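Local coordinates for peptidase M16 domain protein (PDB 4XEA), which probably hydrolyses peptide bonds as a metallopeptidase of the M16 (insulinase) family, with a nickel ion bound in its metal site, at residues A[25-38]-A[365-379]. Sequence-based numbering, arbitrary orientation. Where two conformers were deposited one is given.
Sequences RPALHQTYAMFATR and DQNAFLVRNWVTYFL
Met34, a selenomethionine, packs against Val371 and Val375 in the tight middle of this contact, where helix 367-379 runs nearly parallel to strand 31-37. The axes are 8.2 Å apart at an angle of 17°. Met34 CB presses on Val371 CG1 at 3.5 Å, closer than usual for two carbons. Its SE rests against Val375 CG2, and its chain meets that valine at about a right angle. Tyr32, Met34 and Ala36, alternate residues of the strand, turn toward the helix, as does Arg38 just past its end. Ala36 CB packs on Val375 CG1 and Leu379 CD1. Tyr32 has CG anti to its backbone N (chi1 -174°), which lays the ring flat on the first helical turn. Ala368 CA sits over the ring centre, 3.7 Å from the centroid, in a CH-pi contact.

The side with Tyr32, Ala368 and Arg372 is less buried. There Met34 CE meets Arg372 CG, and water 1 bridges Gln30 OE1 and Ala368 N. The ends are polar. Asn367 ND2 donates to a lone pair of Gln30 OE1 at 3.0 Å, nearly straight at 167°. Asn367 OD1 takes a bond from Arg25 NH1 from above its amide plane. Arg25 NH1 and NH2 together grip Asp365 O, each at 2.9 Å. Nearby, the Asp365 carboxylate binds the backbone N of His29 and Gln30 of the second subunit. At the far, partly exposed end, Arg38 NE donates in the carbonyl plane to Leu379 O at 2.8 Å. Leu379 CD2 lies over one face of that guanidinium. Water 2 links Arg38 NH2 to Phe378 O.

The helix, from the C-terminal half of the chain, thus packs on the central sheet of the N-terminal half. Two arginines bind backbone carbonyls near the helix ends. The Arg38 bond at the C-terminal end probably offsets part of the helix dipole.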
# COMPACT_ATOMS: atom_id res chain seq x y z
N ARG A 25 -11.34 20.17 2.71
CA ARG A 25 -10.26 20.18 3.70
C ARG A 25 -9.19 21.08 3.10
O ARG A 25 -8.35 20.62 2.34
CB ARG A 25 -9.73 18.75 3.95
CG ARG A 25 -10.84 17.74 4.26
CD ARG A 25 -10.33 16.29 4.27
NE ARG A 25 -9.43 16.06 5.40
CZ ARG A 25 -8.49 15.12 5.47
NH1 ARG A 25 -8.31 14.24 4.48
NH2 ARG A 25 -7.71 15.06 6.55
N PRO A 26 -9.25 22.39 3.41
CA PRO A 26 -8.49 23.41 2.66
C PRO A 26 -6.97 23.32 2.80
O PRO A 26 -6.25 23.83 1.94
CB PRO A 26 -9.02 24.75 3.21
CG PRO A 26 -9.76 24.43 4.47
CD PRO A 26 -10.24 23.00 4.33
N ALA A 27 -6.51 22.66 3.86
CA ALA A 27 -5.08 22.53 4.11
C ALA A 27 -4.39 21.49 3.19
O ALA A 27 -3.16 21.41 3.17
CB ALA A 27 -4.83 22.16 5.59
N LEU A 28 -5.16 20.74 2.43
CA LEU A 28 -4.63 19.64 1.61
C LEU A 28 -4.48 20.00 0.14
O LEU A 28 -5.29 20.74 -0.40
CB LEU A 28 -5.53 18.41 1.74
CG LEU A 28 -5.65 17.82 3.13
CD1 LEU A 28 -6.40 16.49 2.98
CD2 LEU A 28 -4.30 17.62 3.79
N HIS A 29 -3.45 19.43 -0.50
CA HIS A 29 -3.20 19.61 -1.93
C HIS A 29 -4.06 18.69 -2.77
O HIS A 29 -4.48 19.06 -3.87
CB HIS A 29 -1.72 19.32 -2.25
CG HIS A 29 -0.74 20.22 -1.56
ND1 HIS A 29 -0.51 21.53 -1.96
CD2 HIS A 29 0.08 20.00 -0.51
CE1 HIS A 29 0.42 22.06 -1.19
NE2 HIS A 29 0.81 21.16 -0.31
N GLN A 30 -4.35 17.49 -2.26
CA GLN A 30 -5.10 16.49 -3.01
C GLN A 30 -6.60 16.62 -2.83
O GLN A 30 -7.08 16.87 -1.73
CB GLN A 30 -4.69 15.09 -2.58
CG GLN A 30 -5.31 13.96 -3.42
CD GLN A 30 -5.38 12.64 -2.68
OE1 GLN A 30 -6.05 12.53 -1.67
NE2 GLN A 30 -4.70 11.65 -3.18
N THR A 31 -7.33 16.47 -3.94
CA THR A 31 -8.78 16.21 -3.92
C THR A 31 -8.96 14.79 -4.46
O THR A 31 -8.28 14.40 -5.41
CB THR A 31 -9.56 17.25 -4.77
OG1 THR A 31 -9.40 18.53 -4.18
CG2 THR A 31 -11.11 16.93 -4.85
N TYR A 32 -9.83 14.00 -3.80
CA TYR A 32 -10.10 12.64 -4.19
C TYR A 32 -11.62 12.56 -4.36
O TYR A 32 -12.39 13.01 -3.49
CB TYR A 32 -9.57 11.67 -3.12
CG TYR A 32 -9.65 10.16 -3.42
CD1 TYR A 32 -10.88 9.48 -3.38
CD2 TYR A 32 -8.51 9.41 -3.69
CE1 TYR A 32 -10.96 8.09 -3.64
CE2 TYR A 32 -8.59 8.01 -3.95
CZ TYR A 32 -9.81 7.38 -3.91
OH TYR A 32 -9.92 6.02 -4.17
N ALA A 33 -12.05 12.07 -5.51
CA ALA A 33 -13.46 12.10 -5.88
C ALA A 33 -13.88 10.70 -6.37
O ALA A 33 -13.14 10.07 -7.13
CB ALA A 33 -13.64 13.12 -7.00
N MSE A 34 -15.07 10.24 -5.98
CA MSE A 34 -15.55 8.94 -6.44
C MSE A 34 -17.04 9.03 -6.80
O MSE A 34 -17.83 9.59 -6.03
CB MSE A 34 -15.32 7.88 -5.35
CG MSE A 34 -15.91 6.46 -5.66
SE MSE A 34 -15.44 5.05 -4.37
CE MSE A 34 -13.55 4.77 -4.79
N PHE A 35 -17.37 8.52 -8.00
CA PHE A 35 -18.73 8.42 -8.51
C PHE A 35 -19.03 6.91 -8.65
O PHE A 35 -18.36 6.22 -9.42
CB PHE A 35 -18.76 9.12 -9.89
CG PHE A 35 -20.14 9.37 -10.47
CD1 PHE A 35 -21.28 9.43 -9.69
CD2 PHE A 35 -20.25 9.65 -11.83
CE1 PHE A 35 -22.54 9.68 -10.27
CE2 PHE A 35 -21.50 9.92 -12.41
CZ PHE A 35 -22.64 9.93 -11.62
N ALA A 36 -19.97 6.38 -7.86
CA ALA A 36 -20.23 4.94 -7.82
C ALA A 36 -21.66 4.59 -8.00
O ALA A 36 -22.54 5.40 -7.66
CB ALA A 36 -19.73 4.34 -6.51
N THR A 37 -21.88 3.37 -8.51
CA THR A 37 -23.24 2.86 -8.74
C THR A 37 -23.51 1.64 -7.87
O THR A 37 -22.62 0.81 -7.67
CB THR A 37 -23.49 2.52 -10.22
OG1 THR A 37 -24.78 1.92 -10.38
CG2 THR A 37 -22.43 1.57 -10.71
N ARG A 38 -24.73 1.57 -7.34
CA ARG A 38 -25.24 0.38 -6.63
C ARG A 38 -25.58 -0.75 -7.63
O ARG A 38 -26.76 -1.11 -7.84
CB ARG A 38 -26.46 0.75 -5.81
CG ARG A 38 -26.88 -0.27 -4.80
CD ARG A 38 -28.14 0.15 -4.03
NE ARG A 38 -28.03 1.36 -3.19
CZ ARG A 38 -28.41 2.60 -3.54
NH1 ARG A 38 -28.86 2.87 -4.76
NH2 ARG A 38 -28.29 3.59 -2.65
N ASP A 365 -8.16 10.67 8.70
CA ASP A 365 -7.21 11.63 8.09
C ASP A 365 -7.07 11.52 6.56
O ASP A 365 -6.50 12.44 5.95
CB ASP A 365 -5.81 11.42 8.65
CG ASP A 365 -5.66 11.91 10.07
OD1 ASP A 365 -6.59 12.54 10.60
OD2 ASP A 365 -4.57 11.68 10.65
N GLN A 366 -7.48 10.39 5.96
CA GLN A 366 -7.13 10.10 4.56
C GLN A 366 -8.30 10.39 3.63
O GLN A 366 -9.37 9.81 3.80
CB GLN A 366 -6.78 8.61 4.38
CG GLN A 366 -5.51 8.10 5.09
CD GLN A 366 -4.26 8.77 4.58
OE1 GLN A 366 -4.08 8.91 3.37
NE2 GLN A 366 -3.38 9.20 5.50
N ASN A 367 -8.09 11.24 2.61
CA ASN A 367 -9.17 11.52 1.63
C ASN A 367 -9.73 10.22 1.07
O ASN A 367 -10.94 10.07 1.03
CB ASN A 367 -8.69 12.37 0.47
CG ASN A 367 -8.43 13.81 0.85
OD1 ASN A 367 -9.09 14.37 1.72
ND2 ASN A 367 -7.46 14.41 0.19
N ALA A 368 -8.86 9.31 0.63
CA ALA A 368 -9.32 8.07 -0.02
C ALA A 368 -10.21 7.25 0.92
O ALA A 368 -11.27 6.76 0.51
CB ALA A 368 -8.17 7.22 -0.51
N PHE A 369 -9.80 7.04 2.16
CA PHE A 369 -10.65 6.33 3.12
C PHE A 369 -12.02 7.02 3.35
O PHE A 369 -13.11 6.40 3.24
CB PHE A 369 -9.90 6.12 4.44
CG PHE A 369 -10.73 5.43 5.52
CD1 PHE A 369 -10.59 4.06 5.74
CD2 PHE A 369 -11.57 6.16 6.35
CE1 PHE A 369 -11.33 3.41 6.75
CE2 PHE A 369 -12.34 5.51 7.35
CZ PHE A 369 -12.19 4.13 7.55
N LEU A 370 -12.00 8.31 3.65
CA LEU A 370 -13.23 9.05 3.86
C LEU A 370 -14.22 8.84 2.71
O LEU A 370 -15.42 8.62 2.91
CB LEU A 370 -12.95 10.55 4.02
CG LEU A 370 -12.27 10.96 5.30
CD1 LEU A 370 -11.64 12.36 5.17
CD2 LEU A 370 -13.24 10.89 6.44
N VAL A 371 -13.70 8.92 1.50
CA VAL A 371 -14.55 8.88 0.31
C VAL A 371 -15.07 7.47 0.08
O VAL A 371 -16.28 7.26 -0.02
CB VAL A 371 -13.77 9.42 -0.94
CG1 VAL A 371 -14.55 9.08 -2.20
CG2 VAL A 371 -13.54 10.96 -0.82
N ARG A 372 -14.15 6.50 -0.01
CA ARG A 372 -14.46 5.09 -0.27
C ARG A 372 -15.50 4.57 0.72
O ARG A 372 -16.48 3.93 0.34
CB ARG A 372 -13.20 4.22 -0.16
CG ARG A 372 -12.71 3.56 -1.47
CD ARG A 372 -11.49 2.63 -1.26
NE ARG A 372 -11.42 2.06 0.09
CZ ARG A 372 -10.49 2.36 0.99
NH1 ARG A 372 -9.52 3.22 0.68
NH2 ARG A 372 -10.51 1.80 2.19
N ASN A 373 -15.27 4.85 1.99
CA ASN A 373 -16.21 4.40 3.03
C ASN A 373 -17.56 5.10 3.06
O ASN A 373 -18.60 4.44 3.26
CB ASN A 373 -15.52 4.38 4.36
CG ASN A 373 -14.55 3.24 4.43
OD1 ASN A 373 -14.96 2.15 4.69
ND2 ASN A 373 -13.31 3.46 4.06
N TRP A 374 -17.59 6.39 2.78
CA TRP A 374 -18.87 7.11 2.68
C TRP A 374 -19.69 6.47 1.57
O TRP A 374 -20.87 6.09 1.77
CB TRP A 374 -18.69 8.63 2.40
CG TRP A 374 -19.80 9.41 3.01
CD1 TRP A 374 -19.73 10.09 4.17
CD2 TRP A 374 -21.13 9.58 2.50
NE1 TRP A 374 -20.93 10.69 4.43
CE2 TRP A 374 -21.83 10.33 3.46
CE3 TRP A 374 -21.82 9.12 1.37
CZ2 TRP A 374 -23.18 10.72 3.29
CZ3 TRP A 374 -23.19 9.48 1.20
CH2 TRP A 374 -23.86 10.23 2.17
N VAL A 375 -19.03 6.26 0.43
CA VAL A 375 -19.66 5.62 -0.72
C VAL A 375 -20.21 4.24 -0.40
O VAL A 375 -21.37 3.91 -0.71
CB VAL A 375 -18.70 5.46 -1.90
CG1 VAL A 375 -19.31 4.55 -2.94
CG2 VAL A 375 -18.32 6.86 -2.52
N THR A 376 -19.34 3.43 0.18
CA THR A 376 -19.64 2.03 0.43
C THR A 376 -20.79 1.83 1.41
O THR A 376 -21.70 1.07 1.12
CB THR A 376 -18.34 1.25 0.87
OG1 THR A 376 -17.47 1.20 -0.26
CG2 THR A 376 -18.70 -0.18 1.20
N TYR A 377 -20.75 2.49 2.55
CA TYR A 377 -21.84 2.37 3.52
C TYR A 377 -23.15 2.99 3.01
O TYR A 377 -24.23 2.46 3.26
CB TYR A 377 -21.43 2.97 4.87
CG TYR A 377 -20.41 2.10 5.63
CD1 TYR A 377 -20.65 0.73 5.80
CD2 TYR A 377 -19.23 2.63 6.17
CE1 TYR A 377 -19.79 -0.07 6.47
CE2 TYR A 377 -18.33 1.79 6.90
CZ TYR A 377 -18.64 0.44 7.01
OH TYR A 377 -17.84 -0.48 7.66
N PHE A 378 -23.06 4.12 2.32
CA PHE A 378 -24.27 4.71 1.70
C PHE A 378 -24.97 3.74 0.75
O PHE A 378 -26.16 3.45 0.89
CB PHE A 378 -23.95 6.03 0.99
CG PHE A 378 -25.13 6.56 0.23
CD1 PHE A 378 -26.11 7.29 0.88
CD2 PHE A 378 -25.29 6.24 -1.11
CE1 PHE A 378 -27.24 7.74 0.18
CE2 PHE A 378 -26.42 6.64 -1.81
CZ PHE A 378 -27.40 7.37 -1.18
N LEU A 379 -24.22 3.17 -0.18
CA LEU A 379 -24.80 2.30 -1.18
C LEU A 379 -25.36 0.97 -0.59
O LEU A 379 -26.34 0.43 -1.10
CB LEU A 379 -23.81 2.02 -2.30
CG LEU A 379 -23.43 3.20 -3.23
CD1 LEU A 379 -22.40 2.74 -4.28
CD2 LEU A 379 -24.68 3.80 -3.93
O HOH W 1 -6.00 9.84 0.05
O HOH W 2 -28.74 3.58 0.27